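Local coordinates for protein 3-deoxy-D-manno-octulosonate 8-phosphate phosphatase KdsC (Haemophilus influenzae, PDB 4HGP) that catalyses the magnesium-dependent hydrolysis of 3-deoxy-D-manno-octulosonate 8-phosphate to 3-deoxy-D-manno-octulosonate and inorganic phosphate, a step in lipopolysaccharide biosynthesis, at residues A[10-15]-A[100-105]; A[34-39]-A[63-68]; A[54-59]-A[72-77]. All blocks are in the same frame, centred on the assembly; numbering follows the deposited sequence.

Contact 1. Residues A[10-15]-A[100-105]; sequences FVITDV and EQTAYI. With MG (magnesium ion), chain B; VN4 (oxido(dioxo)vanadium), chain C.
The ring of Phe10 has the hydroxyl of Thr102 at its edge, near the ring plane, with CD2 3.9 Å from OG1. One of its faces carries Ile12 CG1 of its own strand, displaced toward the rim. Thr102 runs alongside Phe10 in the same direction, and its OG1 is hydrogen-bonded to the carbonyl of Thr98. Two residues further along, on the same face of the sheet, the branch methyl CG2 of Ile12 meets the flank of Tyr104, 3.6 Å from CD1. With CG anti to the backbone N (chi1 -175°), the Tyr104 ring leans toward strand 10-13 and forward along it, so that its OH comes within 3.6 Å of Asp14 CB. That hydroxyl is engaged by Asp111 and by Lys84. On the opposite side of the sheet, Ile105 CG2 touches Thr13 OG1 as the two side chains run in parallel.

The backbones between these two faces form a parallel ladder. Ala103 N bonds to Phe10 O, Ile12 N to Ala103 O at 2.8 Å, Ile105 N to Ile12 O, and finally Asp14 N to Ile105 O at 3.2 Å. The last of these bonds holds the backbone of the residue whose side chain enters the active site. Asp14 OD1 binds vanadium at 2.1 Å, while OD2 binds magnesium at 2.0 Å, alongside Asp16 and Asp107; Val15 N adds a hydrogen bond to O1 of the oxyanion. Asp14 is consistent with the first aspartate of the DxDx(T/V) motif, which in haloacid dehalogenase phosphatases is the nucleophile.

Strands 10-13 and 102-106 are central neighbours in the Rossmann-like sheet. Phe10 and Thr102 pack on helix 84-95, Val11, Thr13 and Ile105 on helix 147-158, and strand 53-57 borders the other edge of 10-13.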
loop_
_atom_site.group_PDB
_atom_site.type_symbol
_atom_site.label_atom_id
_atom_site.label_comp_id
_atom_site.label_asym_id
_atom_site.label_seq_id
_atom_site.Cartn_x
_atom_site.Cartn_y
_atom_site.Cartn_z
ATOM N N PHE A 10 -31.598 0.218 1.350
ATOM C CA PHE A 10 -30.799 -0.931 0.940
ATOM C C PHE A 10 -29.577 -0.468 0.160
ATOM O O PHE A 10 -29.698 0.331 -0.764
ATOM C CB PHE A 10 -31.652 -1.858 0.074
ATOM C CG PHE A 10 -31.023 -3.200 -0.207
ATOM C CD1 PHE A 10 -30.154 -3.785 0.703
ATOM C CD2 PHE A 10 -31.312 -3.874 -1.385
ATOM C CE1 PHE A 10 -29.579 -5.019 0.443
ATOM C CE2 PHE A 10 -30.745 -5.107 -1.655
ATOM C CZ PHE A 10 -29.879 -5.681 -0.735
ATOM N N VAL A 11 -28.409 -0.968 0.545
ATOM C CA VAL A 11 -27.162 -0.654 -0.148
ATOM C C VAL A 11 -26.475 -1.924 -0.640
ATOM O O VAL A 11 -26.203 -2.838 0.145
ATOM C CB VAL A 11 -26.169 0.101 0.761
ATOM C CG1 VAL A 11 -24.871 0.341 0.017
ATOM C CG2 VAL A 11 -26.766 1.416 1.253
ATOM N N ILE A 12 -26.190 -1.971 -1.938
ATOM C CA ILE A 12 -25.428 -3.070 -2.516
ATOM C C ILE A 12 -24.032 -2.591 -2.910
ATOM O O ILE A 12 -23.885 -1.575 -3.591
ATOM C CB ILE A 12 -26.135 -3.644 -3.748
ATOM C CG1 ILE A 12 -27.566 -4.060 -3.384
ATOM C CG2 ILE A 12 -25.327 -4.797 -4.330
ATOM C CD1 ILE A 12 -28.383 -4.555 -4.570
ATOM N N THR A 13 -23.005 -3.308 -2.467
ATOM C CA THR A 13 -21.642 -2.890 -2.762
ATOM C C THR A 13 -20.828 -3.940 -3.514
ATOM O O THR A 13 -20.900 -5.135 -3.237
ATOM C CB THR A 13 -20.892 -2.450 -1.484
ATOM O OG1 THR A 13 -19.611 -1.908 -1.834
ATOM C CG2 THR A 13 -20.715 -3.620 -0.509
ATOM N N ASP A 14 -20.064 -3.465 -4.485
ATOM C CA ASP A 14 -19.043 -4.263 -5.127
ATOM C C ASP A 14 -17.857 -4.393 -4.157
ATOM O O ASP A 14 -17.741 -3.611 -3.220
ATOM C CB ASP A 14 -18.609 -3.561 -6.402
ATOM C CG ASP A 14 -17.436 -4.223 -7.035
ATOM O OD1 ASP A 14 -17.501 -5.454 -7.205
ATOM O OD2 ASP A 14 -16.443 -3.524 -7.319
ATOM N N VAL A 15 -16.985 -5.376 -4.361
ATOM C CA VAL A 15 -15.872 -5.572 -3.432
ATOM C C VAL A 15 -14.547 -5.039 -3.946
ATOM O O VAL A 15 -13.947 -4.140 -3.346
ATOM C CB VAL A 15 -15.684 -7.050 -3.072
ATOM C CG1 VAL A 15 -14.577 -7.213 -2.038
ATOM C CG2 VAL A 15 -17.000 -7.639 -2.593
ATOM N N GLU A 100 -35.820 2.146 -6.261
ATOM C CA GLU A 100 -35.618 3.538 -5.868
ATOM C C GLU A 100 -35.284 3.677 -4.382
ATOM O O GLU A 100 -34.956 4.769 -3.911
ATOM C CB GLU A 100 -36.831 4.399 -6.236
ATOM C CG GLU A 100 -38.008 4.267 -5.305
ATOM C CD GLU A 100 -39.083 5.321 -5.568
ATOM O OE1 GLU A 100 -40.281 4.993 -5.411
ATOM O OE2 GLU A 100 -38.737 6.474 -5.924
ATOM N N GLN A 101 -35.364 2.565 -3.656
ATOM C CA GLN A 101 -34.921 2.495 -2.268
ATOM C C GLN A 101 -33.506 1.918 -2.199
ATOM O O GLN A 101 -32.948 1.745 -1.111
ATOM C CB GLN A 101 -35.875 1.622 -1.440
ATOM C CG GLN A 101 -37.255 2.241 -1.166
ATOM C CD GLN A 101 -38.254 1.260 -0.558
ATOM O OE1 GLN A 101 -38.236 0.062 -0.849
ATOM N NE2 GLN A 101 -39.136 1.773 0.295
ATOM N N THR A 102 -32.929 1.610 -3.357
ATOM C CA THR A 102 -31.644 0.909 -3.398
ATOM C C THR A 102 -30.494 1.752 -3.949
ATOM O O THR A 102 -30.630 2.402 -4.982
ATOM C CB THR A 102 -31.727 -0.401 -4.223
ATOM O OG1 THR A 102 -32.811 -1.208 -3.757
ATOM C CG2 THR A 102 -30.430 -1.192 -4.117
ATOM N N ALA A 103 -29.359 1.718 -3.252
ATOM C CA ALA A 103 -28.138 2.388 -3.696
ATOM C C ALA A 103 -27.023 1.386 -3.993
ATOM O O ALA A 103 -26.868 0.394 -3.281
ATOM C CB ALA A 103 -27.676 3.387 -2.655
ATOM N N TYR A 104 -26.248 1.648 -5.046
ATOM C CA TYR A 104 -25.161 0.752 -5.443
ATOM C C TYR A 104 -23.875 1.544 -5.571
ATOM O O TYR A 104 -23.881 2.664 -6.065
ATOM C CB TYR A 104 -25.462 0.057 -6.781
ATOM C CG TYR A 104 -24.429 -0.983 -7.193
ATOM C CD1 TYR A 104 -24.578 -2.314 -6.824
ATOM C CD2 TYR A 104 -23.304 -0.634 -7.943
ATOM C CE1 TYR A 104 -23.644 -3.273 -7.191
ATOM C CE2 TYR A 104 -22.361 -1.587 -8.307
ATOM C CZ TYR A 104 -22.540 -2.909 -7.930
ATOM O OH TYR A 104 -21.621 -3.880 -8.280
ATOM N N ILE A 105 -22.770 0.951 -5.140
ATOM C CA ILE A 105 -21.469 1.598 -5.264
ATOM C C ILE A 105 -20.477 0.669 -5.983
ATOM O O ILE A 105 -20.291 -0.482 -5.581
ATOM C CB ILE A 105 -20.959 2.050 -3.884
ATOM C CG1 ILE A 105 -19.541 2.628 -3.974
ATOM C CG2 ILE A 105 -21.039 0.904 -2.891
ATOM C CD1 ILE A 105 -19.046 3.225 -2.674
HETATM MG MG MG B . -14.892 -3.551 -8.608
HETATM V V VN4 C . -16.006 -6.695 -8.008
HETATM O O1 VN4 C . -15.939 -7.418 -6.065
HETATM O O2 VN4 C . -14.733 -5.187 -8.678
HETATM O O3 VN4 C . -17.572 -7.338 -9.229
HETATM O O HOH W 1 -13.246 -3.684 -9.855
HETATM O O HOH W 2 -16.186 -3.644 -10.217
#

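Contact 2. Residues A[34-39]-A[63-68]; sequences KSFHVR and PILRRR. With KDO (3-deoxy-alpha-D-manno-oct-2-ulopyranosonic acid), chain D.
Arg68 lies across the face of Phe36, its CG 3.5 Å from the ring centroid and only 8° off the ring normal, a CH-pi contact. CB sits over the same face toward CE2, while NE has moved on past the ring to a point 3.6 Å from Phe36 CB, so that the two side chains slide by each other in opposite directions. This path follows from a chain that starts anti to the backbone N (chi1 179°) and bends once at chi2, laying the methylenes on the ring and sending the guanidinium beyond it. There it grips the carboxylate of bound KDO in a two-pronged manner: NH1 donates to O1A at 2.8 Å and NH2 to O1B at 2.6 Å, both bonds almost straight. KDO is further held through its O2, which donates to Val38 O. The geometry agrees with the substrate-binding role inferred for Arg68 and for residues 37-41, and the ring under the methylenes probably limits where the guanidinium can lie.

Leu65 comes to the CZ end of the ring, its CD1 4.1 Å from Phe36 CZ and its side chain roughly perpendicular to that of Phe36. Lys34 contributes its aliphatic portion: CG rests on Ile64 CG2 at 3.6 Å and CD on Leu65 CB at 3.8 Å, while the bent end of the chain carries NZ to salt bridges with Asp16 and Glu31.

Tyr26 of a neighbouring subunit hydrogen-bonds Arg68 NH1, and Arg39 forms salt bridges with Asp107 and Asp126 of that same subunit, which places this carboxylate site at a subunit interface. Strand 34-37 pairs antiparallel with a strand of the neighbour, continuing the sheet across the interface, while helix 63-72 packs beside it; the axes of segments 34-37 and 63-68 come within 9.5 Å.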
loop_
_atom_site.group_PDB
_atom_site.type_symbol
_atom_site.label_atom_id
_atom_site.label_comp_id
_atom_site.label_asym_id
_atom_site.label_seq_id
_atom_site.Cartn_x
_atom_site.Cartn_y
_atom_site.Cartn_z
ATOM N N LYS A 34 -7.209 -10.662 1.257
ATOM C CA LYS A 34 -8.007 -9.513 0.812
ATOM C C LYS A 34 -7.902 -8.437 1.878
ATOM O O LYS A 34 -8.002 -8.730 3.069
ATOM C CB LYS A 34 -9.483 -9.867 0.580
ATOM C CG LYS A 34 -9.753 -10.963 -0.423
ATOM C CD LYS A 34 -11.237 -11.073 -0.715
ATOM C CE LYS A 34 -11.742 -9.901 -1.541
ATOM N NZ LYS A 34 -11.014 -9.712 -2.833
ATOM N N SER A 35 -7.698 -7.195 1.445
ATOM C CA SER A 35 -7.547 -6.078 2.364
ATOM C C SER A 35 -8.791 -5.172 2.359
ATOM O O SER A 35 -9.077 -4.482 1.383
ATOM C CB SER A 35 -6.277 -5.292 2.024
ATOM O OG SER A 35 -5.131 -6.135 2.042
ATOM N N PHE A 36 -9.545 -5.201 3.454
ATOM C CA PHE A 36 -10.714 -4.345 3.599
ATOM C C PHE A 36 -10.360 -3.148 4.472
ATOM O O PHE A 36 -9.285 -3.097 5.050
ATOM C CB PHE A 36 -11.891 -5.137 4.186
ATOM C CG PHE A 36 -12.203 -6.403 3.428
ATOM C CD1 PHE A 36 -13.077 -6.389 2.354
ATOM C CD2 PHE A 36 -11.609 -7.608 3.784
ATOM C CE1 PHE A 36 -13.352 -7.552 1.658
ATOM C CE2 PHE A 36 -11.879 -8.771 3.087
ATOM C CZ PHE A 36 -12.765 -8.739 2.025
ATOM N N HIS A 37 -11.242 -2.171 4.557
ATOM C CA HIS A 37 -10.921 -0.997 5.363
ATOM C C HIS A 37 -11.760 -0.919 6.645
ATOM O O HIS A 37 -12.972 -1.117 6.621
ATOM C CB HIS A 37 -11.049 0.267 4.518
ATOM C CG HIS A 37 -10.475 1.475 5.180
ATOM N ND1 HIS A 37 -9.237 1.985 4.855
ATOM C CD2 HIS A 37 -10.948 2.247 6.183
ATOM C CE1 HIS A 37 -8.982 3.032 5.615
ATOM N NE2 HIS A 37 -10.001 3.209 6.436
ATOM N N VAL A 38 -11.111 -0.639 7.772
ATOM C CA VAL A 38 -11.791 -0.653 9.071
ATOM C C VAL A 38 -12.927 0.369 9.226
ATOM O O VAL A 38 -13.958 0.058 9.825
ATOM C CB VAL A 38 -10.784 -0.534 10.247
ATOM C CG1 VAL A 38 -10.250 0.881 10.378
ATOM C CG2 VAL A 38 -11.426 -0.952 11.521
ATOM N N ARG A 39 -12.751 1.567 8.667
ATOM C CA ARG A 39 -13.773 2.602 8.751
ATOM C C ARG A 39 -14.934 2.269 7.827
ATOM O O ARG A 39 -16.064 2.699 8.049
ATOM C CB ARG A 39 -13.190 3.988 8.460
ATOM C CG ARG A 39 -12.130 4.412 9.468
ATOM C CD ARG A 39 -11.796 5.889 9.366
ATOM N NE ARG A 39 -11.069 6.219 8.139
ATOM C CZ ARG A 39 -9.744 6.244 8.038
ATOM N NH1 ARG A 39 -8.988 5.939 9.085
ATOM N NH2 ARG A 39 -9.171 6.552 6.880
ATOM N N PRO A 63 -13.143 -17.860 -0.094
ATOM C CA PRO A 63 -13.403 -18.098 1.332
ATOM C C PRO A 63 -13.033 -16.882 2.185
ATOM O O PRO A 63 -13.650 -16.648 3.229
ATOM C CB PRO A 63 -12.479 -19.272 1.663
ATOM C CG PRO A 63 -12.246 -19.954 0.362
ATOM C CD PRO A 63 -12.229 -18.865 -0.663
ATOM N N ILE A 64 -12.040 -16.121 1.730
ATOM C CA ILE A 64 -11.618 -14.895 2.402
ATOM C C ILE A 64 -12.729 -13.858 2.430
ATOM O O ILE A 64 -13.015 -13.279 3.472
ATOM C CB ILE A 64 -10.421 -14.247 1.700
ATOM C CG1 ILE A 64 -9.325 -15.280 1.443
ATOM C CG2 ILE A 64 -9.893 -13.077 2.532
ATOM C CD1 ILE A 64 -8.097 -14.700 0.810
ATOM N N LEU A 65 -13.328 -13.605 1.270
ATOM C CA LEU A 65 -14.425 -12.648 1.179
ATOM C C LEU A 65 -15.622 -13.139 1.990
ATOM O O LEU A 65 -16.241 -12.373 2.732
ATOM C CB LEU A 65 -14.805 -12.388 -0.282
ATOM C CG LEU A 65 -16.089 -11.600 -0.564
ATOM C CD1 LEU A 65 -16.127 -10.287 0.212
ATOM C CD2 LEU A 65 -16.240 -11.336 -2.048
ATOM N N ARG A 66 -15.921 -14.428 1.879
ATOM C CA ARG A 66 -16.999 -15.035 2.658
ATOM C C ARG A 66 -16.793 -14.905 4.170
ATOM O O ARG A 66 -17.756 -14.819 4.924
ATOM C CB ARG A 66 -17.199 -16.499 2.243
ATOM C CG ARG A 66 -17.907 -16.637 0.910
ATOM C CD ARG A 66 -17.985 -18.075 0.411
ATOM N NE ARG A 66 -18.553 -18.111 -0.934
ATOM C CZ ARG A 66 -19.857 -18.055 -1.186
ATOM N NH1 ARG A 66 -20.719 -17.976 -0.178
ATOM N NH2 ARG A 66 -20.301 -18.082 -2.435
ATOM N N ARG A 67 -15.539 -14.871 4.608
ATOM C CA ARG A 67 -15.232 -14.675 6.023
ATOM C C ARG A 67 -15.488 -13.228 6.473
ATOM O O ARG A 67 -16.083 -12.993 7.527
ATOM C CB ARG A 67 -13.784 -15.078 6.306
ATOM C CG ARG A 67 -13.331 -14.807 7.722
ATOM C CD ARG A 67 -14.272 -15.442 8.731
ATOM N NE ARG A 67 -13.914 -15.093 10.101
ATOM C CZ ARG A 67 -13.223 -15.879 10.918
ATOM N NH1 ARG A 67 -12.815 -17.069 10.509
ATOM N NH2 ARG A 67 -12.955 -15.482 12.148
ATOM N N ARG A 68 -15.033 -12.263 5.673
ATOM C CA ARG A 68 -15.268 -10.847 5.964
ATOM C C ARG A 68 -16.768 -10.543 5.990
ATOM O O ARG A 68 -17.258 -9.792 6.842
ATOM C CB ARG A 68 -14.559 -9.965 4.935
ATOM C CG ARG A 68 -14.766 -8.472 5.143
ATOM C CD ARG A 68 -14.196 -7.985 6.468
ATOM N NE ARG A 68 -14.183 -6.521 6.545
ATOM C CZ ARG A 68 -14.110 -5.825 7.677
ATOM N NH1 ARG A 68 -14.037 -6.457 8.838
ATOM N NH2 ARG A 68 -14.115 -4.500 7.646
HETATM C C1 KDO D . -14.197 -3.629 10.986
HETATM O O1A KDO D . -13.861 -4.824 11.165
HETATM O O1B KDO D . -13.997 -3.091 9.871
HETATM C C2 KDO D . -14.812 -2.830 12.092
HETATM O O2 KDO D . -15.030 -1.456 11.573
HETATM C C3 KDO D . -15.851 -3.297 12.394
HETATM C C4 KDO D . -16.396 -2.927 13.491
HETATM O O4 KDO D . -17.068 -4.174 14.054
HETATM C C5 KDO D . -15.544 -2.451 14.609
HETATM O O5 KDO D . -15.284 -3.568 15.328
HETATM C C6 KDO D . -14.162 -1.643 14.341
HETATM O O6 KDO D . -13.872 -2.752 13.274
HETATM C C7 KDO D . -13.269 -1.573 15.267
HETATM O O7 KDO D . -13.361 -2.740 16.129
HETATM C C8 KDO D . -13.413 -0.255 16.117
HETATM O O8 KDO D . -12.323 0.144 16.874
#

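Contact 3. Residues A[54-59]-A[72-77]; sequences VAVLSG and LGIKLF. With VN4 (oxido(dioxo)vanadium), chain C; KDO (3-deoxy-alpha-D-manno-oct-2-ulopyranosonic acid), chain E.
Two neighbouring parallel strands meet here, the second of them the outermost strand of the central sheet within the chain, Val56 beside Phe77, with the turn that leads into the second strand folded against the first. Val56 N gives a weak hydrogen bond to Leu76 O at 3.3 Å, and Phe77 CA approaches Val56 O at 3.1 Å in a CA-H...O contact. Two residues before Val56 a water joins the backbones: it donates to Val54 O at 2.7 Å and accepts from Leu76 N.

Ile74 supplies the apolar part. Its CD1 wedges beside Val56 CG2 at 3.9 Å, the two side chains at about a right angle, and also reaches Val54 CG1. A chi1 of -62° sets CG1 anti to the carbonyl carbon and CG2 anti to the backbone N, where CG2 lies against Val54 O. On the face bearing Ala55 and Leu76, Ala55 CB and Leu76 CB lie side by side, 4.1 Å apart.

The segments belong to a beta-alpha-beta unit, strand 53-57, helix 63-72 and strand 76-78, of the Rossmann-like haloacid dehalogenase fold. Gly73, with positive phi, ends the helix in a Schellman motif, and Ile74 then turns back onto Ile69 of that helix. The side chain of Phe77 meets Val56 through CB; its ring turns off to Arg66 and Ile69. Leu76 instead packs on helix 84-95, and strand 10-13 flanks Ala55 from the far side.

Past Leu57 the chain enters the loop beside the vanadium. Ser58 OG stands 2.6 Å from O1 of the vanadium oxyanion, and Gly59 N donates to its O3 at 2.8 Å. Close by Gly59 lies the tail of a KDO whose carboxylate end is held by Arg68 of another subunit.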
loop_
_atom_site.group_PDB
_atom_site.type_symbol
_atom_site.label_atom_id
_atom_site.label_comp_id
_atom_site.label_asym_id
_atom_site.label_seq_id
_atom_site.Cartn_x
_atom_site.Cartn_y
_atom_site.Cartn_z
ATOM N N VAL A 54 -27.520 -4.118 4.070
ATOM C CA VAL A 54 -26.326 -4.037 3.239
ATOM C C VAL A 54 -26.128 -5.363 2.497
ATOM O O VAL A 54 -26.255 -6.435 3.084
ATOM C CB VAL A 54 -25.071 -3.686 4.090
ATOM C CG1 VAL A 54 -23.812 -3.657 3.224
ATOM C CG2 VAL A 54 -25.256 -2.354 4.814
ATOM N N ALA A 55 -25.835 -5.293 1.204
ATOM C CA ALA A 55 -25.556 -6.500 0.431
ATOM C C ALA A 55 -24.269 -6.377 -0.373
ATOM O O ALA A 55 -23.834 -5.279 -0.733
ATOM C CB ALA A 55 -26.728 -6.844 -0.481
ATOM N N VAL A 56 -23.656 -7.523 -0.645
ATOM C CA VAL A 56 -22.424 -7.568 -1.397
ATOM C C VAL A 56 -22.665 -8.248 -2.734
ATOM O O VAL A 56 -23.334 -9.270 -2.800
ATOM C CB VAL A 56 -21.345 -8.309 -0.610
ATOM C CG1 VAL A 56 -20.132 -8.539 -1.471
ATOM C CG2 VAL A 56 -20.988 -7.521 0.625
ATOM N N LEU A 57 -22.137 -7.651 -3.801
ATOM C CA LEU A 57 -22.242 -8.202 -5.143
ATOM C C LEU A 57 -20.876 -8.149 -5.819
ATOM O O LEU A 57 -20.373 -7.069 -6.125
ATOM C CB LEU A 57 -23.273 -7.416 -5.958
ATOM C CG LEU A 57 -23.584 -7.896 -7.376
ATOM C CD1 LEU A 57 -23.924 -9.380 -7.385
ATOM C CD2 LEU A 57 -24.717 -7.076 -7.963
ATOM N N SER A 58 -20.287 -9.319 -6.049
ATOM C CA SER A 58 -18.925 -9.414 -6.568
ATOM C C SER A 58 -18.809 -10.418 -7.708
ATOM O O SER A 58 -19.431 -11.474 -7.674
ATOM C CB SER A 58 -17.957 -9.808 -5.442
ATOM O OG SER A 58 -16.628 -9.924 -5.917
ATOM N N GLY A 59 -18.004 -10.084 -8.711
ATOM C CA GLY A 59 -17.725 -10.994 -9.805
ATOM C C GLY A 59 -16.706 -12.055 -9.429
ATOM O O GLY A 59 -16.430 -12.972 -10.206
ATOM N N LEU A 72 -18.932 -9.236 9.338
ATOM C CA LEU A 72 -19.702 -8.003 9.347
ATOM C C LEU A 72 -21.192 -8.199 9.601
ATOM O O LEU A 72 -21.917 -7.231 9.792
ATOM C CB LEU A 72 -19.501 -7.245 8.037
ATOM C CG LEU A 72 -18.086 -6.731 7.790
ATOM C CD1 LEU A 72 -17.970 -6.108 6.399
ATOM C CD2 LEU A 72 -17.687 -5.738 8.866
ATOM N N GLY A 73 -21.649 -9.443 9.602
ATOM C CA GLY A 73 -23.056 -9.719 9.823
ATOM C C GLY A 73 -23.886 -9.475 8.580
ATOM O O GLY A 73 -25.099 -9.258 8.660
ATOM N N ILE A 74 -23.233 -9.498 7.423
ATOM C CA ILE A 74 -23.924 -9.315 6.153
ATOM C C ILE A 74 -24.608 -10.619 5.730
ATOM O O ILE A 74 -23.980 -11.678 5.727
ATOM C CB ILE A 74 -22.950 -8.832 5.049
ATOM C CG1 ILE A 74 -22.352 -7.470 5.434
ATOM C CG2 ILE A 74 -23.660 -8.755 3.701
ATOM C CD1 ILE A 74 -21.354 -6.923 4.444
ATOM N N LYS A 75 -25.887 -10.529 5.367
ATOM C CA LYS A 75 -26.718 -11.703 5.098
ATOM C C LYS A 75 -26.945 -11.955 3.605
ATOM O O LYS A 75 -26.907 -13.096 3.141
ATOM C CB LYS A 75 -28.073 -11.527 5.793
ATOM C CG LYS A 75 -28.689 -12.801 6.336
ATOM C CD LYS A 75 -30.017 -13.136 5.657
ATOM C CE LYS A 75 -29.799 -13.836 4.319
ATOM N NZ LYS A 75 -30.983 -14.629 3.884
ATOM N N LEU A 76 -27.193 -10.888 2.857
ATOM C CA LEU A 76 -27.593 -11.002 1.462
ATOM C C LEU A 76 -26.408 -10.721 0.545
ATOM O O LEU A 76 -25.734 -9.709 0.713
ATOM C CB LEU A 76 -28.728 -10.016 1.176
ATOM C CG LEU A 76 -29.963 -10.157 2.072
ATOM C CD1 LEU A 76 -30.907 -8.982 1.895
ATOM C CD2 LEU A 76 -30.664 -11.462 1.786
ATOM N N PHE A 77 -26.152 -11.610 -0.416
ATOM C CA PHE A 77 -24.992 -11.473 -1.304
ATOM C C PHE A 77 -24.967 -12.485 -2.451
ATOM O O PHE A 77 -25.415 -13.611 -2.300
ATOM C CB PHE A 77 -23.672 -11.556 -0.512
ATOM C CG PHE A 77 -23.512 -12.820 0.308
ATOM C CD1 PHE A 77 -23.037 -13.986 -0.270
ATOM C CD2 PHE A 77 -23.808 -12.827 1.663
ATOM C CE1 PHE A 77 -22.880 -15.136 0.481
ATOM C CE2 PHE A 77 -23.650 -13.967 2.414
ATOM C CZ PHE A 77 -23.187 -15.124 1.826
HETATM V V VN4 C . -16.006 -6.695 -8.008
HETATM O O1 VN4 C . -15.939 -7.418 -6.065
HETATM O O2 VN4 C . -14.733 -5.187 -8.678
HETATM O O3 VN4 C . -17.572 -7.338 -9.229
HETATM C C1 KDO E . -9.351 -9.945 -12.209
HETATM O O1A KDO E . -9.151 -11.028 -11.606
HETATM O O1B KDO E . -8.456 -9.067 -12.214
HETATM C C2 KDO E . -10.650 -9.681 -12.902
HETATM O O2 KDO E . -10.582 -8.304 -13.454
HETATM C C3 KDO E . -10.795 -10.444 -13.788
HETATM C C4 KDO E . -11.954 -10.558 -14.319
HETATM O O4 KDO E . -12.105 -12.036 -14.658
HETATM C C5 KDO E . -13.162 -10.256 -13.514
HETATM O O5 KDO E . -13.501 -11.444 -12.962
HETATM C C6 KDO E . -13.156 -9.107 -12.367
HETATM O O6 KDO E . -11.797 -9.745 -11.918
HETATM C C7 KDO E . -14.056 -9.113 -11.446
HETATM O O7 KDO E . -14.515 -10.473 -11.216
HETATM C C8 KDO E . -15.272 -8.182 -11.813
HETATM O O8 KDO E . -16.113 -7.787 -10.785
HETATM O O HOH W 3 -27.861 -8.279 4.192
#

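From the N terminus, the chain first lays down strand 10-13, and contact 1 closes the widest loop when strand 102-106 returns beside it. Contacts 2 and 3 are both nested inside this loop. They cross one another: 34-39 comes first, then 54-59, then 63-68, which closes contact 2, and 72-77, which closes contact 3. Contact 2 ties the strand at the subunit interface to the crossover helix 63-72; contact 3 joins the strands at either end of that helix. Strand 53-57 lies next to 10-13, so contacts 1 and 3 share the sheet and the vanadium site. Val15 bridges all three, touching Leu65, Phe36, Lys34 and Val56.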